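Local coordinates for protein alpha-galactosidase 1 (Saccharomyces cerevisiae, PDB 3LRK) that hydrolyses terminal, non-reducing alpha-D-galactose residues from alpha-D-galactosides such as galactose oligosaccharides, galactomannans and galactolipids, at residues D273-M285 / T455-L467. The protein carries 1 engineered substitution. Sequence-based numbering, arbitrary orientation.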
ATOM      1  N   ASP A 273      10.926 -29.606  22.216  1.00 27.42           N
ATOM      2  CA  ASP A 273      10.869 -30.705  21.253  1.00 27.24           C
ATOM      3  C   ASP A 273       9.619 -30.596  20.370  1.00 26.97           C
ATOM      4  O   ASP A 273       9.678 -30.845  19.169  1.00 26.64           O
ATOM      5  CB  ASP A 273      10.909 -32.068  21.954  1.00 27.22           C
ATOM      6  CG  ASP A 273      11.149 -33.220  20.981  1.00 28.13           C
ATOM      7  OD1 ASP A 273      12.099 -33.145  20.167  1.00 28.23           O
ATOM      8  OD2 ASP A 273      10.380 -34.206  21.027  1.00 28.41           O
ATOM      9  N   ASP A 274       8.493 -30.229  20.970  1.00 26.87           N
ATOM     10  CA  ASP A 274       7.270 -30.004  20.194  1.00 26.65           C
ATOM     11  C   ASP A 274       7.427 -28.882  19.170  1.00 25.92           C
ATOM     12  O   ASP A 274       6.988 -29.026  18.033  1.00 25.59           O
ATOM     13  CB  ASP A 274       6.086 -29.722  21.114  1.00 26.82           C
ATOM     14  CG  ASP A 274       5.615 -30.961  21.832  1.00 28.21           C
ATOM     15  OD1 ASP A 274       5.330 -31.970  21.149  1.00 28.61           O
ATOM     16  OD2 ASP A 274       5.536 -30.917  23.077  1.00 30.02           O
ATOM     17  N   GLU A 275       8.052 -27.779  19.589  1.00 25.12           N
ATOM     18  CA  GLU A 275       8.303 -26.633  18.717  1.00 24.96           C
ATOM     19  C   GLU A 275       9.185 -27.007  17.527  1.00 24.83           C
ATOM     20  O   GLU A 275       8.915 -26.583  16.405  1.00 25.02           O
ATOM     21  CB  GLU A 275       8.917 -25.460  19.502  1.00 24.98           C
ATOM     22  CG  GLU A 275       7.912 -24.722  20.389  1.00 24.38           C
ATOM     23  CD  GLU A 275       8.530 -23.623  21.254  1.00 24.57           C
ATOM     24  OE1 GLU A 275       9.741 -23.670  21.559  1.00 24.98           O
ATOM     25  OE2 GLU A 275       7.786 -22.707  21.653  1.00 25.12           O
ATOM     26  N   GLU A 276      10.228 -27.802  17.775  1.00 24.33           N
ATOM     27  CA  GLU A 276      11.117 -28.264  16.718  1.00 24.14           C
ATOM     28  C   GLU A 276      10.420 -29.229  15.751  1.00 24.03           C
ATOM     29  O   GLU A 276      10.669 -29.177  14.551  1.00 23.77           O
ATOM     30  CB  GLU A 276      12.399 -28.877  17.297  1.00 24.03           C
ATOM     31  CG  GLU A 276      13.348 -27.835  17.900  1.00 24.64           C
ATOM     32  CD  GLU A 276      14.707 -28.394  18.310  1.00 25.36           C
ATOM     33  OE1 GLU A 276      14.973 -29.595  18.093  1.00 23.96           O
ATOM     34  OE2 GLU A 276      15.516 -27.610  18.842  1.00 24.74           O
ATOM     35  N   LYS A 277       9.529 -30.082  16.266  1.00 24.29           N
ATOM     36  CA  LYS A 277       8.765 -31.018  15.415  1.00 24.62           C
ATOM     37  C   LYS A 277       7.780 -30.278  14.506  1.00 24.48           C
ATOM     38  O   LYS A 277       7.651 -30.603  13.321  1.00 24.84           O
ATOM     39  CB  LYS A 277       7.984 -32.036  16.259  1.00 25.16           C
ATOM     40  CG  LYS A 277       8.842 -33.083  16.979  1.00 26.94           C
ATOM     41  CD  LYS A 277       8.043 -34.355  17.269  1.00 29.74           C
ATOM     42  CE  LYS A 277       6.970 -34.131  18.323  1.00 31.53           C
ATOM     43  NZ  LYS A 277       6.221 -35.382  18.610  1.00 32.53           N
ATOM     44  N   ALA A 278       7.076 -29.305  15.085  1.00 24.13           N
ATOM     45  CA  ALA A 278       6.145 -28.442  14.353  1.00 24.01           C
ATOM     46  C   ALA A 278       6.872 -27.692  13.237  1.00 23.78           C
ATOM     47  O   ALA A 278       6.415 -27.667  12.098  1.00 23.78           O
ATOM     48  CB  ALA A 278       5.478 -27.462  15.306  1.00 23.73           C
ATOM     49  N   HIS A 279       8.022 -27.114  13.586  1.00 23.67           N
ATOM     50  CA  HIS A 279       8.850 -26.319  12.679  1.00 23.24           C
ATOM     51  C   HIS A 279       9.388 -27.166  11.507  1.00 23.16           C
ATOM     52  O   HIS A 279       9.216 -26.796  10.340  1.00 23.30           O
ATOM     53  CB  HIS A 279       9.954 -25.645  13.513  1.00 22.89           C
ATOM     54  CG  HIS A 279      11.017 -24.942  12.724  1.00 22.65           C
ATOM     55  ND1 HIS A 279      10.753 -24.167  11.612  1.00 21.09           N
ATOM     56  CD2 HIS A 279      12.354 -24.846  12.940  1.00 22.33           C
ATOM     57  CE1 HIS A 279      11.885 -23.664  11.152  1.00 22.48           C
ATOM     58  NE2 HIS A 279      12.871 -24.053  11.944  1.00 22.40           N
ATOM     59  N   PHE A 280       9.995 -28.313  11.817  1.00 22.11           N
ATOM     60  CA  PHE A 280      10.526 -29.211  10.789  1.00 21.74           C
ATOM     61  C   PHE A 280       9.417 -29.769   9.886  1.00 21.12           C
ATOM     62  O   PHE A 280       9.559 -29.776   8.661  1.00 20.65           O
ATOM     63  CB  PHE A 280      11.350 -30.339  11.432  1.00 21.30           C
ATOM     64  CG  PHE A 280      12.084 -31.210  10.449  1.00 21.71           C
ATOM     65  CD1 PHE A 280      13.244 -30.752   9.800  1.00 20.44           C
ATOM     66  CD2 PHE A 280      11.639 -32.512  10.191  1.00 21.10           C
ATOM     67  CE1 PHE A 280      13.930 -31.570   8.903  1.00 19.28           C
ATOM     68  CE2 PHE A 280      12.316 -33.342   9.299  1.00 20.98           C
ATOM     69  CZ  PHE A 280      13.460 -32.882   8.645  1.00 19.72           C
ATOM     70  N   SER A 281       8.310 -30.197  10.499  1.00 21.07           N
ATOM     71  CA  SER A 281       7.168 -30.763   9.772  1.00 21.43           C
ATOM     72  C   SER A 281       6.505 -29.751   8.842  1.00 21.24           C
ATOM     73  O   SER A 281       6.128 -30.096   7.721  1.00 20.97           O
ATOM     74  CB  SER A 281       6.114 -31.313  10.736  1.00 21.20           C
ATOM     75  OG  SER A 281       6.650 -32.336  11.559  1.00 23.31           O
ATOM     76  N   MET A 282       6.353 -28.510   9.309  1.00 21.28           N
ATOM     77  CA  MET A 282       5.695 -27.484   8.487  1.00 21.16           C
ATOM     78  C   MET A 282       6.570 -27.007   7.312  1.00 21.16           C
ATOM     79  O   MET A 282       6.069 -26.853   6.196  1.00 21.13           O
ATOM     80  CB  MET A 282       5.152 -26.328   9.337  1.00 21.50           C
ATOM     81  CG  MET A 282       3.926 -26.713  10.213  1.00 21.89           C
ATOM     82  SD  MET A 282       2.633 -27.650   9.354  1.00 24.16           S
ATOM     83  CE  MET A 282       2.184 -26.434   8.108  1.00 24.45           C
ATOM     84  N   TRP A 283       7.867 -26.817   7.558  1.00 20.75           N
ATOM     85  CA  TRP A 283       8.844 -26.541   6.484  1.00 20.62           C
ATOM     86  C   TRP A 283       8.856 -27.674   5.446  1.00 20.79           C
ATOM     87  O   TRP A 283       8.874 -27.419   4.236  1.00 20.80           O
ATOM     88  CB  TRP A 283      10.256 -26.323   7.055  1.00 20.16           C
ATOM     89  CG  TRP A 283      10.667 -24.877   7.406  1.00 20.08           C
ATOM     90  CD1 TRP A 283      11.827 -24.250   7.025  1.00 20.46           C
ATOM     91  CD2 TRP A 283       9.939 -23.915   8.198  1.00 20.82           C
ATOM     92  NE1 TRP A 283      11.870 -22.963   7.535  1.00 20.36           N
ATOM     93  CE2 TRP A 283      10.724 -22.735   8.256  1.00 19.78           C
ATOM     94  CE3 TRP A 283       8.700 -23.935   8.867  1.00 20.51           C
ATOM     95  CZ2 TRP A 283      10.310 -21.588   8.953  1.00 19.68           C
ATOM     96  CZ3 TRP A 283       8.286 -22.786   9.559  1.00 21.03           C
ATOM     97  CH2 TRP A 283       9.089 -21.627   9.588  1.00 19.46           C
ATOM     98  N   ALA A 284       8.832 -28.928   5.902  1.00 21.00           N
ATOM     99  CA  ALA A 284       8.729 -30.046   4.957  1.00 21.16           C
ATOM    100  C   ALA A 284       7.448 -29.950   4.112  1.00 20.89           C
ATOM    101  O   ALA A 284       7.482 -30.062   2.874  1.00 20.88           O
ATOM    102  CB  ALA A 284       8.801 -31.389   5.684  1.00 21.13           C
ATOM    103  N   MET A 285       6.334 -29.736   4.801  1.00 20.83           N
ATOM    104  CA  MET A 285       5.001 -29.800   4.207  1.00 21.40           C
ATOM    105  C   MET A 285       4.716 -28.716   3.164  1.00 21.27           C
ATOM    106  O   MET A 285       3.948 -28.940   2.218  1.00 21.43           O
ATOM    107  CB  MET A 285       3.960 -29.717   5.315  1.00 21.58           C
ATOM    108  CG  MET A 285       2.626 -30.333   4.957  1.00 22.23           C
ATOM    109  SD  MET A 285       1.373 -29.759   6.101  1.00 23.43           S
ATOM    110  CE  MET A 285       1.563 -28.003   5.846  1.00 30.51           C
ATOM    111  N   THR A 455      -7.637 -36.029  17.984  1.00 39.55           N
ATOM    112  CA  THR A 455      -6.333 -36.233  18.620  1.00 38.57           C
ATOM    113  C   THR A 455      -6.099 -35.146  19.646  1.00 37.59           C
ATOM    114  O   THR A 455      -6.738 -34.102  19.604  1.00 37.78           O
ATOM    115  CB  THR A 455      -5.148 -36.149  17.626  1.00 38.96           C
ATOM    116  OG1 THR A 455      -5.586 -36.456  16.296  1.00 40.81           O
ATOM    117  CG2 THR A 455      -4.017 -37.091  18.050  1.00 37.61           C
ATOM    118  N   THR A 456      -5.165 -35.395  20.552  1.00 36.45           N
ATOM    119  CA  THR A 456      -4.689 -34.388  21.484  1.00 35.39           C
ATOM    120  C   THR A 456      -3.329 -33.913  20.986  1.00 34.24           C
ATOM    121  O   THR A 456      -2.449 -34.730  20.703  1.00 34.34           O
ATOM    122  CB  THR A 456      -4.575 -34.962  22.913  1.00 35.53           C
ATOM    123  OG1 THR A 456      -5.877 -35.345  23.373  1.00 36.20           O
ATOM    124  CG2 THR A 456      -3.979 -33.933  23.882  1.00 35.78           C
ATOM    125  N   VAL A 457      -3.183 -32.593  20.860  1.00 32.83           N
ATOM    126  CA  VAL A 457      -1.961 -31.979  20.317  1.00 31.35           C
ATOM    127  C   VAL A 457      -1.308 -31.098  21.384  1.00 30.59           C
ATOM    128  O   VAL A 457      -1.958 -30.202  21.929  1.00 29.96           O
ATOM    129  CB  VAL A 457      -2.239 -31.160  19.018  1.00 31.10           C
ATOM    130  CG1 VAL A 457      -0.936 -30.701  18.382  1.00 30.75           C
ATOM    131  CG2 VAL A 457      -3.032 -31.986  18.007  1.00 30.19           C
ATOM    132  N   PRO A 458      -0.023 -31.361  21.694  1.00 29.90           N
ATOM    133  CA  PRO A 458       0.691 -30.585  22.705  1.00 29.56           C
ATOM    134  C   PRO A 458       0.790 -29.100  22.347  1.00 29.08           C
ATOM    135  O   PRO A 458       0.709 -28.731  21.166  1.00 28.85           O
ATOM    136  CB  PRO A 458       2.090 -31.217  22.728  1.00 29.55           C
ATOM    137  CG  PRO A 458       1.951 -32.537  22.069  1.00 30.11           C
ATOM    138  CD  PRO A 458       0.818 -32.417  21.104  1.00 29.83           C
ATOM    139  N   ALA A 459       0.960 -28.262  23.369  1.00 28.41           N
ATOM    140  CA  ALA A 459       1.206 -26.832  23.178  1.00 27.62           C
ATOM    141  C   ALA A 459       2.377 -26.598  22.223  1.00 27.20           C
ATOM    142  O   ALA A 459       3.433 -27.232  22.363  1.00 26.95           O
ATOM    143  CB  ALA A 459       1.485 -26.172  24.511  1.00 27.62           C
ATOM    144  N   HIS A 460       2.185 -25.692  21.259  1.00 26.73           N
ATOM    145  CA  HIS A 460       3.204 -25.392  20.235  1.00 26.25           C
ATOM    146  C   HIS A 460       3.664 -26.648  19.489  1.00 26.16           C
ATOM    147  O   HIS A 460       4.816 -26.748  19.068  1.00 26.54           O
ATOM    148  CB  HIS A 460       4.415 -24.668  20.854  1.00 25.98           C
ATOM    149  CG  HIS A 460       4.140 -23.257  21.272  1.00 26.01           C
ATOM    150  ND1 HIS A 460       5.147 -22.364  21.573  1.00 24.56           N
ATOM    151  CD2 HIS A 460       2.978 -22.577  21.426  1.00 26.09           C
ATOM    152  CE1 HIS A 460       4.618 -21.201  21.904  1.00 24.88           C
ATOM    153  NE2 HIS A 460       3.304 -21.300  21.819  1.00 25.65           N
ATOM    154  N   GLY A 461       2.756 -27.604  19.325  1.00 26.29           N
ATOM    155  CA  GLY A 461       3.080 -28.879  18.702  1.00 25.85           C
ATOM    156  C   GLY A 461       2.189 -29.233  17.532  1.00 26.12           C
ATOM    157  O   GLY A 461       1.372 -28.415  17.075  1.00 25.94           O
ATOM    158  N   ILE A 462       2.314 -30.475  17.074  1.00 25.66           N
ATOM    159  CA  ILE A 462       1.710 -30.890  15.817  1.00 25.76           C
ATOM    160  C   ILE A 462       1.271 -32.359  15.819  1.00 26.07           C
ATOM    161  O   ILE A 462       1.933 -33.218  16.404  1.00 26.05           O
ATOM    162  CB  ILE A 462       2.681 -30.575  14.603  1.00 25.25           C
ATOM    163  CG1 ILE A 462       1.944 -30.610  13.261  1.00 25.07           C
ATOM    164  CG2 ILE A 462       3.949 -31.461  14.617  1.00 25.33           C
ATOM    165  CD1 ILE A 462       2.802 -30.182  12.054  1.00 23.35           C
ATOM    166  N   ALA A 463       0.132 -32.619  15.187  1.00 26.66           N
ATOM    167  CA  ALA A 463      -0.196 -33.959  14.715  1.00 27.27           C
ATOM    168  C   ALA A 463       0.036 -33.972  13.209  1.00 27.44           C
ATOM    169  O   ALA A 463      -0.627 -33.254  12.449  1.00 27.05           O
ATOM    170  CB  ALA A 463      -1.642 -34.327  15.055  1.00 27.32           C
ATOM    171  N   PHE A 464       0.982 -34.791  12.774  1.00 27.68           N
ATOM    172  CA  PHE A 464       1.409 -34.791  11.376  1.00 27.82           C
ATOM    173  C   PHE A 464       1.148 -36.171  10.757  1.00 28.44           C
ATOM    174  O   PHE A 464       1.811 -37.147  11.113  1.00 28.10           O
ATOM    175  CB  PHE A 464       2.894 -34.409  11.312  1.00 27.66           C
ATOM    176  CG  PHE A 464       3.346 -33.878   9.976  1.00 26.94           C
ATOM    177  CD1 PHE A 464       2.621 -32.889   9.307  1.00 25.69           C
ATOM    178  CD2 PHE A 464       4.526 -34.344   9.403  1.00 25.82           C
ATOM    179  CE1 PHE A 464       3.056 -32.400   8.080  1.00 25.79           C
ATOM    180  CE2 PHE A 464       4.970 -33.853   8.173  1.00 25.47           C
ATOM    181  CZ  PHE A 464       4.232 -32.878   7.520  1.00 25.32           C
ATOM    182  N   TYR A 465       0.182 -36.238   9.841  1.00 28.92           N
ATOM    183  CA  TYR A 465      -0.284 -37.520   9.288  1.00 30.14           C
ATOM    184  C   TYR A 465      -0.125 -37.692   7.788  1.00 30.28           C
ATOM    185  O   TYR A 465      -0.218 -36.729   7.019  1.00 30.28           O
ATOM    186  CB  TYR A 465      -1.771 -37.738   9.580  1.00 30.84           C
ATOM    187  CG  TYR A 465      -2.187 -37.648  11.021  1.00 31.92           C
ATOM    188  CD1 TYR A 465      -3.174 -36.747  11.410  1.00 34.80           C
ATOM    189  CD2 TYR A 465      -1.611 -38.463  11.996  1.00 33.46           C
ATOM    190  CE1 TYR A 465      -3.588 -36.654  12.730  1.00 35.43           C
ATOM    191  CE2 TYR A 465      -2.013 -38.371  13.330  1.00 34.76           C
ATOM    192  CZ  TYR A 465      -3.005 -37.467  13.681  1.00 35.01           C
ATOM    193  OH  TYR A 465      -3.420 -37.358  14.983  1.00 35.40           O
ATOM    194  N   ARG A 466       0.061 -38.946   7.379  1.00 30.59           N
ATOM    195  CA  ARG A 466      -0.102 -39.342   5.993  1.00 30.74           C
ATOM    196  C   ARG A 466      -1.339 -40.240   5.892  1.00 31.39           C
ATOM    197  O   ARG A 466      -1.439 -41.242   6.601  1.00 31.07           O
ATOM    198  CB  ARG A 466       1.148 -40.056   5.467  1.00 30.55           C
ATOM    199  CG  ARG A 466       1.131 -40.288   3.965  1.00 29.58           C
ATOM    200  CD  ARG A 466       2.482 -40.719   3.414  1.00 29.45           C
ATOM    201  NE  ARG A 466       2.403 -40.871   1.963  1.00 28.05           N
ATOM    202  CZ  ARG A 466       3.339 -40.485   1.100  1.00 28.89           C
ATOM    203  NH1 ARG A 466       4.456 -39.913   1.528  1.00 28.63           N
ATOM    204  NH2 ARG A 466       3.147 -40.656  -0.204  1.00 29.90           N
ATOM    205  N   LEU A 467      -2.286 -39.854   5.039  1.00 31.99           N
ATOM    206  CA  LEU A 467      -3.487 -40.657   4.785  1.00 32.96           C
ATOM    207  C   LEU A 467      -3.325 -41.490   3.524  1.00 33.68           C
ATOM    208  O   LEU A 467      -2.872 -40.990   2.495  1.00 33.26           O
ATOM    209  CB  LEU A 467      -4.750 -39.784   4.673  1.00 32.65           C
ATOM    210  CG  LEU A 467      -5.279 -38.956   5.860  1.00 33.58           C
ATOM    211  CD1 LEU A 467      -6.794 -38.820   5.786  1.00 33.09           C
ATOM    212  CD2 LEU A 467      -4.890 -39.507   7.215  1.00 34.08           C
TER
HETATM  213  O   HOH W   1       4.525 -28.720  24.273  1.00 32.67           O
HETATM  214  O   HOH W   2       4.064 -32.305  18.636  1.00 33.43           O
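Part of the interface between the catalytic TIM barrel and the C-terminal beta-sandwich domain is formed where helix 273-285 lies on strand 461-467. Their axes come within 6.6 Å and cross at 49°. F464 turns one ring face to S281, whose CB sits 3.7 Å from the ring centroid in a CH-pi contact. M285 SD lies 3.7 Å from F464 CE1, at the ring edge, a Met-aromatic contact. With an alanine in place of F464, S281 CB would probably face a gap and the M285 thioether would lose its aromatic neighbour. S281 OG donates to K277 O and is also hydrogen-bonded to W397 NE1. I462 is stretched out, its CG1 pointing opposite the backbone N (chi1 -163°), and the extended chain brings CD1 against both S281 CB and M282 SD. I462 CG2 packs on A278 CA at 3.7 Å. The helix follows the seventh barrel strand, 258-260. The strand is a central member of the antiparallel sheet, and strand 355-361 beside it also touches A278, M282 and M285. At the type II turn P458-G461, H460 ND1 donates to E275 OE2 at 2.7 Å. The bond is nearly straight, lies in the ring plane and uses the anti lone pair. The other oxygen, E275 OE1, accepts from T272 N. D274 lays its carboxylate against P458 CB and CG, and two waters link its oxygens to A459 O and I462 N.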